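PDB 3HAZ: proline dehydrogenase from Bradyrhizobium japonicum USDA 110, which probably oxidises proline to glutamate in two steps, joining an FAD-dependent proline dehydrogenase and an NAD-dependent 1-pyrroline-5-carboxylate dehydrogenase in one chain. Local coordinates for residues 847-852 with 889-894; 856-861 with 871-876; 269-274 with 301-306. All coordinates share one frame; numbering follows the deposited sequence.

Contact 1: 847-852 with 889-894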
ATOM      1  N   ALA A 847       9.868  60.579 -27.241  1.00 41.75           N
ATOM      2  CA  ALA A 847      11.015  60.672 -28.138  1.00 35.48           C
ATOM      3  C   ALA A 847      11.063  59.479 -29.092  1.00 33.55           C
ATOM      4  O   ALA A 847      11.302  59.646 -30.287  1.00 37.58           O
ATOM      5  CB  ALA A 847      12.314  60.777 -27.340  1.00 37.25           C
ATOM      6  N   HIS A 848      10.840  58.278 -28.560  1.00 32.28           N
ATOM      7  CA  HIS A 848      10.794  57.071 -29.388  1.00 37.48           C
ATOM      8  C   HIS A 848       9.644  57.117 -30.394  1.00 34.90           C
ATOM      9  O   HIS A 848       9.789  56.701 -31.549  1.00 29.68           O
ATOM     10  CB  HIS A 848      10.656  55.819 -28.515  1.00 35.42           C
ATOM     11  CG  HIS A 848      10.580  54.545 -29.298  1.00 34.68           C
ATOM     12  ND1 HIS A 848      11.693  53.933 -29.833  1.00 31.52           N
ATOM     13  CD2 HIS A 848       9.524  53.766 -29.635  1.00 33.83           C
ATOM     14  CE1 HIS A 848      11.327  52.836 -30.472  1.00 35.58           C
ATOM     15  NE2 HIS A 848      10.016  52.709 -30.363  1.00 35.63           N
ATOM     16  N   ILE A 849       8.498  57.612 -29.944  1.00 35.84           N
ATOM     17  CA  ILE A 849       7.340  57.757 -30.817  1.00 31.86           C
ATOM     18  C   ILE A 849       7.641  58.722 -31.967  1.00 38.00           C
ATOM     19  O   ILE A 849       7.350  58.427 -33.128  1.00 40.63           O
ATOM     20  CB  ILE A 849       6.100  58.213 -30.026  1.00 30.76           C
ATOM     21  CG1 ILE A 849       5.501  57.017 -29.277  1.00 31.78           C
ATOM     22  CG2 ILE A 849       5.064  58.845 -30.961  1.00 34.27           C
ATOM     23  CD1 ILE A 849       4.578  57.384 -28.134  1.00 28.99           C
ATOM     24  N   ALA A 850       8.242  59.865 -31.645  1.00 40.25           N
ATOM     25  CA  ALA A 850       8.614  60.838 -32.670  1.00 44.36           C
ATOM     26  C   ALA A 850       9.550  60.209 -33.701  1.00 41.08           C
ATOM     27  O   ALA A 850       9.362  60.369 -34.906  1.00 41.32           O
ATOM     28  CB  ALA A 850       9.265  62.061 -32.036  1.00 41.55           C
ATOM     29  N   ARG A 851      10.552  59.484 -33.216  1.00 40.69           N
ATOM     30  CA  ARG A 851      11.513  58.816 -34.085  1.00 41.17           C
ATOM     31  C   ARG A 851      10.851  57.761 -34.972  1.00 44.86           C
ATOM     32  O   ARG A 851      11.141  57.664 -36.164  1.00 41.79           O
ATOM     33  CB  ARG A 851      12.620  58.179 -33.244  1.00 47.36           C
ATOM     34  CG  ARG A 851      13.682  57.449 -34.050  1.00 54.62           C
ATOM     35  N   MET A 852       9.963  56.966 -34.382  1.00 41.41           N
ATOM     36  CA  MET A 852       9.290  55.901 -35.111  1.00 36.43           C
ATOM     37  C   MET A 852       8.376  56.457 -36.194  1.00 33.22           C
ATOM     38  O   MET A 852       8.254  55.872 -37.268  1.00 33.79           O
ATOM     39  CB  MET A 852       8.496  54.996 -34.156  1.00 34.97           C
ATOM     40  CG  MET A 852       9.330  53.973 -33.401  1.00 39.75           C
ATOM     41  SD  MET A 852      10.194  52.766 -34.439  1.00 41.69           S
ATOM     42  CE  MET A 852      11.800  53.555 -34.568  1.00 45.95           C
ATOM     43  N   GLY A 889       6.711  51.306 -22.471  1.00 33.54           N
ATOM     44  CA  GLY A 889       5.418  51.958 -22.567  1.00 26.28           C
ATOM     45  C   GLY A 889       4.467  51.247 -23.507  1.00 29.57           C
ATOM     46  O   GLY A 889       4.775  50.160 -24.004  1.00 27.76           O
ATOM     47  N   PRO A 890       3.304  51.864 -23.764  1.00 30.02           N
ATOM     48  CA  PRO A 890       2.226  51.275 -24.576  1.00 18.16           C
ATOM     49  C   PRO A 890       2.543  51.353 -26.064  1.00 26.42           C
ATOM     50  O   PRO A 890       1.764  51.930 -26.810  1.00 27.25           O
ATOM     51  CB  PRO A 890       1.024  52.189 -24.297  1.00 30.33           C
ATOM     52  CG  PRO A 890       1.524  53.325 -23.418  1.00 30.69           C
ATOM     53  CD  PRO A 890       3.023  53.258 -23.382  1.00 28.97           C
ATOM     54  N   ILE A 891       3.660  50.778 -26.493  1.00 25.52           N
ATOM     55  CA  ILE A 891       4.103  50.958 -27.866  1.00 26.44           C
ATOM     56  C   ILE A 891       4.399  49.635 -28.556  1.00 24.94           C
ATOM     57  O   ILE A 891       5.424  48.998 -28.300  1.00 23.21           O
ATOM     58  CB  ILE A 891       5.332  51.890 -27.938  1.00 31.49           C
ATOM     59  CG1 ILE A 891       5.014  53.220 -27.246  1.00 28.10           C
ATOM     60  CG2 ILE A 891       5.750  52.111 -29.395  1.00 28.55           C
ATOM     61  CD1 ILE A 891       6.219  54.108 -27.027  1.00 38.91           C
ATOM     62  N   LEU A 892       3.489  49.229 -29.438  1.00 23.09           N
ATOM     63  CA  LEU A 892       3.633  47.971 -30.160  1.00 24.59           C
ATOM     64  C   LEU A 892       4.360  48.173 -31.488  1.00 27.93           C
ATOM     65  O   LEU A 892       4.062  49.103 -32.235  1.00 23.81           O
ATOM     66  CB  LEU A 892       2.258  47.347 -30.416  1.00 19.87           C
ATOM     67  CG  LEU A 892       2.247  46.049 -31.214  1.00 21.22           C
ATOM     68  CD1 LEU A 892       2.853  44.925 -30.377  1.00 21.57           C
ATOM     69  CD2 LEU A 892       0.828  45.705 -31.637  1.00 15.47           C
ATOM     70  N   HIS A 893       5.318  47.296 -31.771  1.00 22.03           N
ATOM     71  CA  HIS A 893       5.974  47.276 -33.069  1.00 24.07           C
ATOM     72  C   HIS A 893       5.576  45.986 -33.777  1.00 26.82           C
ATOM     73  O   HIS A 893       5.498  44.932 -33.146  1.00 22.13           O
ATOM     74  CB  HIS A 893       7.495  47.360 -32.913  1.00 23.74           C
ATOM     75  CG  HIS A 893       7.949  48.491 -32.048  1.00 28.80           C
ATOM     76  ND1 HIS A 893       7.951  48.420 -30.672  1.00 30.41           N
ATOM     77  CD2 HIS A 893       8.402  49.729 -32.361  1.00 32.62           C
ATOM     78  CE1 HIS A 893       8.396  49.561 -30.174  1.00 28.43           C
ATOM     79  NE2 HIS A 893       8.675  50.372 -31.177  1.00 27.90           N
ATOM     80  N   VAL A 894       5.309  46.076 -35.082  1.00 28.69           N
ATOM     81  CA  VAL A 894       4.866  44.920 -35.857  1.00 26.07           C
ATOM     82  C   VAL A 894       5.718  44.677 -37.100  1.00 23.06           C
ATOM     83  O   VAL A 894       6.060  45.606 -37.829  1.00 31.15           O
ATOM     84  CB  VAL A 894       3.394  45.063 -36.300  1.00 26.45           C
ATOM     85  CG1 VAL A 894       2.946  43.820 -37.062  1.00 24.85           C
ATOM     86  CG2 VAL A 894       2.496  45.320 -35.097  1.00 27.18           C
TER

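Contact 2: 856-861 with 871-876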
ATOM      1  N   ALA A 856       9.024  54.473 -39.534  1.00 38.40           N
ATOM      2  CA  ALA A 856       8.169  53.310 -39.737  1.00 41.45           C
ATOM      3  C   ALA A 856       6.701  53.697 -39.923  1.00 40.56           C
ATOM      4  O   ALA A 856       6.296  54.803 -39.558  1.00 42.99           O
ATOM      5  CB  ALA A 856       8.327  52.352 -38.570  1.00 40.07           C
ATOM      6  N   ARG A 857       5.905  52.785 -40.479  1.00 39.10           N
ATOM      7  CA  ARG A 857       4.494  53.068 -40.726  1.00 36.75           C
ATOM      8  C   ARG A 857       3.736  53.221 -39.420  1.00 31.55           C
ATOM      9  O   ARG A 857       3.867  52.397 -38.523  1.00 35.92           O
ATOM     10  CB  ARG A 857       3.826  51.976 -41.576  1.00 44.38           C
ATOM     11  CG  ARG A 857       2.476  52.427 -42.154  1.00 56.18           C
ATOM     12  CD  ARG A 857       1.611  51.298 -42.743  1.00 59.49           C
ATOM     13  NE  ARG A 857       2.378  50.276 -43.454  1.00 58.31           N
ATOM     14  CZ  ARG A 857       1.845  49.393 -44.294  1.00 57.68           C
ATOM     15  NH1 ARG A 857       2.617  48.491 -44.886  1.00 60.67           N
ATOM     16  NH2 ARG A 857       0.544  49.417 -44.553  1.00 54.97           N
ATOM     17  N   LEU A 858       2.951  54.285 -39.310  1.00 29.12           N
ATOM     18  CA  LEU A 858       2.080  54.455 -38.157  1.00 35.16           C
ATOM     19  C   LEU A 858       0.724  53.814 -38.428  1.00 42.50           C
ATOM     20  O   LEU A 858      -0.005  54.251 -39.319  1.00 39.83           O
ATOM     21  CB  LEU A 858       1.893  55.936 -37.843  1.00 36.33           C
ATOM     22  CG  LEU A 858       0.900  56.243 -36.720  1.00 41.22           C
ATOM     23  CD1 LEU A 858       1.427  55.757 -35.371  1.00 39.44           C
ATOM     24  CD2 LEU A 858       0.601  57.734 -36.681  1.00 41.79           C
ATOM     25  N   HIS A 859       0.384  52.773 -37.674  1.00 40.06           N
ATOM     26  CA  HIS A 859      -0.936  52.173 -37.814  1.00 33.81           C
ATOM     27  C   HIS A 859      -1.926  52.804 -36.843  1.00 35.57           C
ATOM     28  O   HIS A 859      -3.116  52.873 -37.125  1.00 35.17           O
ATOM     29  CB  HIS A 859      -0.890  50.650 -37.634  1.00 29.70           C
ATOM     30  CG  HIS A 859      -0.372  49.914 -38.831  1.00 32.49           C
ATOM     31  ND1 HIS A 859      -1.116  49.743 -39.977  1.00 37.99           N
ATOM     32  CD2 HIS A 859       0.816  49.309 -39.061  1.00 39.49           C
ATOM     33  CE1 HIS A 859      -0.410  49.063 -40.863  1.00 36.48           C
ATOM     34  NE2 HIS A 859       0.767  48.788 -40.332  1.00 35.51           N
ATOM     35  N   PHE A 860      -1.438  53.274 -35.700  1.00 31.38           N
ATOM     36  CA  PHE A 860      -2.325  53.867 -34.706  1.00 29.20           C
ATOM     37  C   PHE A 860      -1.575  54.734 -33.712  1.00 34.03           C
ATOM     38  O   PHE A 860      -0.541  54.332 -33.174  1.00 34.37           O
ATOM     39  CB  PHE A 860      -3.105  52.781 -33.948  1.00 30.86           C
ATOM     40  CG  PHE A 860      -4.064  53.329 -32.922  1.00 32.83           C
ATOM     41  CD1 PHE A 860      -3.784  53.233 -31.570  1.00 37.70           C
ATOM     42  CD2 PHE A 860      -5.238  53.955 -33.316  1.00 40.70           C
ATOM     43  CE1 PHE A 860      -4.661  53.741 -30.626  1.00 36.79           C
ATOM     44  CE2 PHE A 860      -6.118  54.467 -32.380  1.00 39.13           C
ATOM     45  CZ  PHE A 860      -5.828  54.360 -31.033  1.00 36.56           C
ATOM     46  N   ALA A 861      -2.112  55.924 -33.474  1.00 35.75           N
ATOM     47  CA  ALA A 861      -1.611  56.812 -32.438  1.00 38.47           C
ATOM     48  C   ALA A 861      -2.812  57.317 -31.655  1.00 41.96           C
ATOM     49  O   ALA A 861      -3.507  58.228 -32.096  1.00 44.52           O
ATOM     50  CB  ALA A 861      -0.847  57.976 -33.058  1.00 35.83           C
ATOM     51  N   ALA A 871      -0.617  57.278 -24.922  1.00 35.83           N
ATOM     52  CA  ALA A 871      -1.611  56.373 -25.489  1.00 32.22           C
ATOM     53  C   ALA A 871      -0.959  55.212 -26.239  1.00 30.92           C
ATOM     54  O   ALA A 871       0.205  55.289 -26.624  1.00 29.38           O
ATOM     55  CB  ALA A 871      -2.568  57.143 -26.414  1.00 28.16           C
ATOM     56  N   PRO A 872      -1.716  54.126 -26.449  1.00 34.27           N
ATOM     57  CA  PRO A 872      -1.220  53.023 -27.276  1.00 32.62           C
ATOM     58  C   PRO A 872      -0.789  53.503 -28.662  1.00 29.99           C
ATOM     59  O   PRO A 872      -1.445  54.337 -29.291  1.00 26.14           O
ATOM     60  CB  PRO A 872      -2.435  52.092 -27.378  1.00 30.04           C
ATOM     61  CG  PRO A 872      -3.196  52.353 -26.114  1.00 27.87           C
ATOM     62  CD  PRO A 872      -3.042  53.833 -25.875  1.00 28.68           C
ATOM     63  N   HIS A 873       0.343  52.991 -29.120  1.00 34.37           N
ATOM     64  CA  HIS A 873       0.834  53.295 -30.449  1.00 33.07           C
ATOM     65  C   HIS A 873       1.180  51.987 -31.133  1.00 24.46           C
ATOM     66  O   HIS A 873       1.668  51.057 -30.496  1.00 27.00           O
ATOM     67  CB  HIS A 873       2.077  54.189 -30.379  1.00 30.52           C
ATOM     68  CG  HIS A 873       1.775  55.643 -30.179  1.00 31.26           C
ATOM     69  ND1 HIS A 873       1.361  56.160 -28.971  1.00 32.39           N
ATOM     70  CD2 HIS A 873       1.850  56.694 -31.031  1.00 29.81           C
ATOM     71  CE1 HIS A 873       1.181  57.463 -29.088  1.00 35.75           C
ATOM     72  NE2 HIS A 873       1.469  57.812 -30.329  1.00 32.85           N
ATOM     73  N   ILE A 874       0.924  51.914 -32.433  1.00 24.86           N
ATOM     74  CA  ILE A 874       1.325  50.754 -33.202  1.00 24.62           C
ATOM     75  C   ILE A 874       2.125  51.205 -34.409  1.00 28.37           C
ATOM     76  O   ILE A 874       1.634  51.971 -35.242  1.00 23.49           O
ATOM     77  CB  ILE A 874       0.112  49.938 -33.684  1.00 23.73           C
ATOM     78  CG1 ILE A 874      -0.754  49.521 -32.490  1.00 26.90           C
ATOM     79  CG2 ILE A 874       0.586  48.725 -34.471  1.00 15.23           C
ATOM     80  CD1 ILE A 874      -2.153  49.065 -32.875  1.00 27.45           C
ATOM     81  N   PHE A 875       3.364  50.736 -34.490  1.00 25.32           N
ATOM     82  CA  PHE A 875       4.200  50.990 -35.652  1.00 29.86           C
ATOM     83  C   PHE A 875       4.503  49.668 -36.328  1.00 33.13           C
ATOM     84  O   PHE A 875       4.642  48.636 -35.665  1.00 23.82           O
ATOM     85  CB  PHE A 875       5.518  51.663 -35.254  1.00 26.43           C
ATOM     86  CG  PHE A 875       5.350  53.036 -34.690  1.00 24.56           C
ATOM     87  CD1 PHE A 875       5.377  53.243 -33.320  1.00 24.32           C
ATOM     88  CD2 PHE A 875       5.163  54.124 -35.527  1.00 28.63           C
ATOM     89  CE1 PHE A 875       5.214  54.511 -32.800  1.00 32.02           C
ATOM     90  CE2 PHE A 875       5.005  55.391 -35.012  1.00 29.33           C
ATOM     91  CZ  PHE A 875       5.033  55.586 -33.648  1.00 33.72           C
ATOM     92  N   GLU A 876       4.603  49.702 -37.650  1.00 28.88           N
ATOM     93  CA  GLU A 876       5.069  48.542 -38.392  1.00 27.70           C
ATOM     94  C   GLU A 876       6.471  48.819 -38.912  1.00 27.23           C
ATOM     95  O   GLU A 876       6.724  49.845 -39.545  1.00 28.38           O
ATOM     96  CB  GLU A 876       4.120  48.188 -39.547  1.00 26.60           C
ATOM     97  CG  GLU A 876       4.673  47.108 -40.476  1.00 30.27           C
ATOM     98  CD  GLU A 876       3.641  46.572 -41.457  1.00 34.51           C
ATOM     99  OE1 GLU A 876       2.471  47.007 -41.406  1.00 31.42           O
ATOM    100  OE2 GLU A 876       4.000  45.702 -42.274  1.00 33.50           O
TER

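Contact 3: 269-274 with 301-306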
ATOM      1  N   ARG A 269     -36.815  46.498 -36.076  1.00 29.54           N
ATOM      2  CA  ARG A 269     -36.795  45.930 -37.414  1.00 30.48           C
ATOM      3  C   ARG A 269     -37.401  44.534 -37.410  1.00 32.47           C
ATOM      4  O   ARG A 269     -38.079  44.144 -38.361  1.00 23.59           O
ATOM      5  CB  ARG A 269     -35.369  45.886 -37.950  1.00 31.66           C
ATOM      6  CG  ARG A 269     -34.839  47.245 -38.394  1.00 34.54           C
ATOM      7  CD  ARG A 269     -33.320  47.246 -38.409  1.00 34.06           C
ATOM      8  NE  ARG A 269     -32.777  48.514 -38.874  1.00 31.04           N
ATOM      9  CZ  ARG A 269     -32.556  48.803 -40.150  1.00 37.53           C
ATOM     10  NH1 ARG A 269     -32.841  47.915 -41.095  1.00 38.48           N
ATOM     11  NH2 ARG A 269     -32.055  49.983 -40.482  1.00 41.75           N
ATOM     12  N   ALA A 270     -37.138  43.784 -36.340  1.00 22.27           N
ATOM     13  CA  ALA A 270     -37.700  42.451 -36.172  1.00 26.33           C
ATOM     14  C   ALA A 270     -39.205  42.546 -35.917  1.00 27.14           C
ATOM     15  O   ALA A 270     -39.991  41.780 -36.469  1.00 23.53           O
ATOM     16  CB  ALA A 270     -37.007  41.732 -35.015  1.00 22.17           C
ATOM     17  N   LYS A 271     -39.594  43.495 -35.074  1.00 26.61           N
ATOM     18  CA  LYS A 271     -41.000  43.723 -34.774  1.00 31.58           C
ATOM     19  C   LYS A 271     -41.796  43.995 -36.050  1.00 32.02           C
ATOM     20  O   LYS A 271     -42.892  43.468 -36.228  1.00 25.81           O
ATOM     21  CB  LYS A 271     -41.160  44.890 -33.792  1.00 27.16           C
ATOM     22  CG  LYS A 271     -42.599  45.386 -33.660  1.00 31.55           C
ATOM     23  CD  LYS A 271     -42.736  46.372 -32.507  1.00 35.27           C
ATOM     24  CE  LYS A 271     -44.163  46.878 -32.361  1.00 37.98           C
ATOM     25  NZ  LYS A 271     -44.485  47.952 -33.337  1.00 28.79           N
ATOM     26  N   ALA A 272     -41.233  44.813 -36.936  1.00 31.10           N
ATOM     27  CA  ALA A 272     -41.908  45.170 -38.180  1.00 36.56           C
ATOM     28  C   ALA A 272     -42.217  43.949 -39.055  1.00 34.35           C
ATOM     29  O   ALA A 272     -43.128  43.993 -39.870  1.00 31.33           O
ATOM     30  CB  ALA A 272     -41.098  46.202 -38.957  1.00 36.52           C
ATOM     31  N   HIS A 273     -41.463  42.865 -38.889  1.00 29.95           N
ATOM     32  CA  HIS A 273     -41.783  41.620 -39.585  1.00 25.10           C
ATOM     33  C   HIS A 273     -42.426  40.623 -38.637  1.00 25.77           C
ATOM     34  O   HIS A 273     -42.631  39.459 -38.994  1.00 23.44           O
ATOM     35  CB  HIS A 273     -40.539  40.995 -40.226  1.00 25.19           C
ATOM     36  CG  HIS A 273     -40.029  41.750 -41.412  1.00 32.71           C
ATOM     37  ND1 HIS A 273     -40.821  42.048 -42.499  1.00 22.12           N
ATOM     38  CD2 HIS A 273     -38.806  42.266 -41.680  1.00 32.50           C
ATOM     39  CE1 HIS A 273     -40.108  42.718 -43.388  1.00 33.33           C
ATOM     40  NE2 HIS A 273     -38.883  42.867 -42.914  1.00 36.12           N
ATOM     41  N   ASP A 274     -42.734  41.087 -37.429  1.00 24.37           N
ATOM     42  CA  ASP A 274     -43.344  40.258 -36.394  1.00 19.32           C
ATOM     43  C   ASP A 274     -42.554  38.975 -36.166  1.00 24.39           C
ATOM     44  O   ASP A 274     -43.120  37.884 -36.163  1.00 27.42           O
ATOM     45  CB  ASP A 274     -44.791  39.919 -36.760  1.00 28.93           C
ATOM     46  CG  ASP A 274     -45.588  39.407 -35.573  1.00 36.26           C
ATOM     47  OD1 ASP A 274     -45.265  39.796 -34.433  1.00 37.42           O
ATOM     48  OD2 ASP A 274     -46.533  38.617 -35.780  1.00 39.95           O
ATOM     49  N   PRO A 301     -41.219  52.225 -25.552  1.00 23.54           N
ATOM     50  CA  PRO A 301     -42.624  52.147 -25.975  1.00 28.86           C
ATOM     51  C   PRO A 301     -42.786  51.606 -27.392  1.00 31.01           C
ATOM     52  O   PRO A 301     -43.846  51.076 -27.718  1.00 30.83           O
ATOM     53  CB  PRO A 301     -43.088  53.606 -25.918  1.00 33.89           C
ATOM     54  CG  PRO A 301     -42.179  54.250 -24.916  1.00 37.91           C
ATOM     55  CD  PRO A 301     -40.851  53.569 -25.076  1.00 25.04           C
ATOM     56  N   SER A 302     -41.752  51.744 -28.216  1.00 31.51           N
ATOM     57  CA  SER A 302     -41.807  51.293 -29.605  1.00 36.16           C
ATOM     58  C   SER A 302     -41.944  49.771 -29.725  1.00 35.69           C
ATOM     59  O   SER A 302     -42.261  49.258 -30.798  1.00 31.79           O
ATOM     60  CB  SER A 302     -40.572  51.765 -30.382  1.00 33.81           C
ATOM     61  OG  SER A 302     -39.415  51.034 -29.997  1.00 30.09           O
ATOM     62  N   LEU A 303     -41.709  49.052 -28.630  1.00 33.45           N
ATOM     63  CA  LEU A 303     -41.785  47.589 -28.666  1.00 31.79           C
ATOM     64  C   LEU A 303     -43.135  47.047 -28.176  1.00 27.23           C
ATOM     65  O   LEU A 303     -43.351  45.838 -28.121  1.00 24.81           O
ATOM     66  CB  LEU A 303     -40.610  46.957 -27.912  1.00 34.76           C
ATOM     67  CG  LEU A 303     -39.238  47.310 -28.502  1.00 28.94           C
ATOM     68  CD1 LEU A 303     -38.103  46.563 -27.800  1.00 26.69           C
ATOM     69  CD2 LEU A 303     -39.220  47.038 -30.003  1.00 24.09           C
ATOM     70  N   LYS A 304     -44.052  47.952 -27.849  1.00 30.40           N
ATOM     71  CA  LYS A 304     -45.412  47.557 -27.491  1.00 30.49           C
ATOM     72  C   LYS A 304     -46.101  46.852 -28.658  1.00 30.89           C
ATOM     73  O   LYS A 304     -45.798  47.115 -29.827  1.00 27.64           O
ATOM     74  CB  LYS A 304     -46.238  48.784 -27.094  1.00 33.28           C
ATOM     75  CG  LYS A 304     -45.850  49.417 -25.768  1.00 32.62           C
ATOM     76  CD  LYS A 304     -46.579  50.754 -25.585  1.00 36.37           C
ATOM     77  CE  LYS A 304     -46.385  51.315 -24.183  1.00 34.71           C
ATOM     78  NZ  LYS A 304     -46.938  50.404 -23.137  1.00 32.48           N
ATOM     79  N   GLY A 305     -47.036  45.964 -28.337  1.00 33.58           N
ATOM     80  CA  GLY A 305     -47.856  45.315 -29.345  1.00 34.99           C
ATOM     81  C   GLY A 305     -47.101  44.300 -30.184  1.00 39.74           C
ATOM     82  O   GLY A 305     -47.431  44.081 -31.346  1.00 38.19           O
ATOM     83  N   TRP A 306     -46.083  43.681 -29.591  1.00 32.95           N
ATOM     84  CA  TRP A 306     -45.280  42.680 -30.288  1.00 23.61           C
ATOM     85  C   TRP A 306     -44.821  41.629 -29.291  1.00 29.75           C
ATOM     86  O   TRP A 306     -44.301  41.964 -28.224  1.00 29.90           O
ATOM     87  CB  TRP A 306     -44.091  43.348 -30.981  1.00 24.28           C
ATOM     88  CG  TRP A 306     -43.009  42.412 -31.460  1.00 29.84           C
ATOM     89  CD1 TRP A 306     -43.152  41.353 -32.310  1.00 26.39           C
ATOM     90  CD2 TRP A 306     -41.613  42.481 -31.137  1.00 24.87           C
ATOM     91  NE1 TRP A 306     -41.933  40.753 -32.529  1.00 27.09           N
ATOM     92  CE2 TRP A 306     -40.973  41.427 -31.822  1.00 29.27           C
ATOM     93  CE3 TRP A 306     -40.845  43.326 -30.332  1.00 21.63           C
ATOM     94  CZ2 TRP A 306     -39.601  41.197 -31.723  1.00 24.88           C
ATOM     95  CZ3 TRP A 306     -39.480  43.100 -30.240  1.00 21.55           C
ATOM     96  CH2 TRP A 306     -38.873  42.043 -30.930  1.00 24.87           C
TER

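Contact 1: 847-852 with 889-894
His848 holds its CG anti to the backbone N (chi1 179°), and His893 turns its own CG beside the backbone N, settings that bring the two imidazoles together from opposite directions. NE2 of His848 and NE2 of His893 lie 2.8 Å apart in a nearly straight hydrogen bond (167°), in which either ring could be the donor. The rings meet edge against edge, planes 74° apart, with no stacking. ND1 of His893 is bonded in turn to the carbonyl O of Arg798, so the buried ring is gripped at both nitrogens. Replacing His848 by an alanine is likely to leave His893 NE2 without this hydrogen-bond partner and to open a gap beside Ile891 CG2. The thioether of Met852 comes in at the edge of the His893 ring, SD standing 4.1 Å from CD2. Next to the histidine pair, CG1 of Ile849 meets CD1 of Ile891 at 3.7 Å, an apolar contact flanking the polar one. These side chains hold helix 839-855 over one face of the mixed sheet of the aldehyde dehydrogenase part, its 847-852 segment running at a shallow angle to strand 891-897, which lies between strands 873-876 and 797-803; on the opposite face Leu892 packs against helix 775-787.

Contact 2: 856-861 with 871-876
The imidazole of His873 carries the backbone of Ala861 over one face, CA lying 4.0 Å from the ring centroid in a CH-pi contact, while at its edge ND1 donates to the carbonyl O of Ala871 at 2.8 Å. That bond, its donor well above the carbonyl plane, probably restrains the ring's rotation. Glu876 runs out extended (chi1 171°, chi2 169°), which carries its carboxylate to the edge of the His859 ring: NE2 gives its hydrogen to Glu876 OE1 at 2.7 Å, with ring and carboxylate nearly coplanar (20°) and the oxygen using its anti lone pair. The same OE1 sits over a face of the Arg857 guanidinium, 3.8 Å from NH1; it lies well out of the guanidinium plane, so this long salt bridge is purely electrostatic. Glu876 OE2 forms a second salt bridge, with Arg896 on strand 891-897. The two strands make an antiparallel beta hairpin at the margin of the sheet, interrupted by a classic beta bulge in which His859 and Phe860 both face Ile874. There, Ile874 O accepts a hydrogen bond from His859 N at 2.8 Å and a weak one from Phe860 N; Ile874 N returns a bond to Phe860 O at 2.9 Å. Before the bulge, Arg857 and Glu876 form a hydrogen-bonded pair whose Arg857 N to Glu876 O arm is weak. Leu858 reaches across with CD1 to touch CE2 of Phe875 at 3.6 Å, on the face packed against helix 839-855. On the other face, Phe860 CB meets Ile874 CD1 at 4.0 Å, and Ile874 continues onto Val814 of helix 804-819.

Contact 3: 269-274 with 301-306
A Schellman motif ends helix 252-272 in the proline dehydrogenase barrel, and the indole of Trp306, from the loop that leads into strand 309-314, lies against this last turn. Asp274, with positive phi, is the C-prime residue: its N bonds to Lys271 O at 2.7 Å, and Leu275 N reaches back to Ala270 O. Lys271 crosses one face of the tryptophan. Its CA stands 3.7 Å from the centroid of the five-membered ring, only 9° off the ring normal, a CH-pi contact, and its CB lies 3.6 Å from CD2. A trans first torsion (chi1 168°) sends the lysine chain on past the tryptophan CB, extended until a bend at chi4. The methylenes then pass the backbone carbonyls of the loop, CD at 3.4 Å from Ser302 O and CE at 3.0 Å from Lys304 O. The lysine thus meets the loop chiefly through its aliphatic stem, and no hydrogen bond joins the two segments directly. On the benzene side of the indole, Ala270 CB lies 4.2 Å from Trp306 CZ2.

At the edge of the same ring, OD1 of Asp274 approaches CD1 of Trp306 to 3.4 Å, the carboxylate plane turned 64° from that of the indole. The pyrrole nitrogen is engaged elsewhere: Trp306 NE1 hydrogen-bonds to the carbonyl O of Leu275, just past the helix end, which ties the ring to the chain as it leaves the Schellman turn. Ser302 OG, for its part, bonds to Asp300 and to Gln268 of the helix. Trp306 also touches Phe277 on strand 276-279. The helix C terminus and the loop entering strand 309-314 lie at the N-terminal ends of the barrel strands, joining two successive beta-alpha units of the TIM barrel.

Overall arrangement
Following the chain from the N terminus, contact 3 comes first: it closes the loop from the end of helix 252-272, through strand 276-279 and helix 287-298, to the approach to strand 309-314 in the proline dehydrogenase barrel. Contacts 1 and 2 follow much later, in the aldehyde dehydrogenase part, in series with it and with centres about 50 and 44 Å away. There the hairpin of contact 2 falls within the longer loop that contact 1 spans. The two adjoin, since strands 873-876 and 891-897 are sheet neighbours, with probable hydrogen bonds from Leu892 N to His873 O and from Val894 N to Phe875 O. Together they join helix 839-855 to one margin of the sheet.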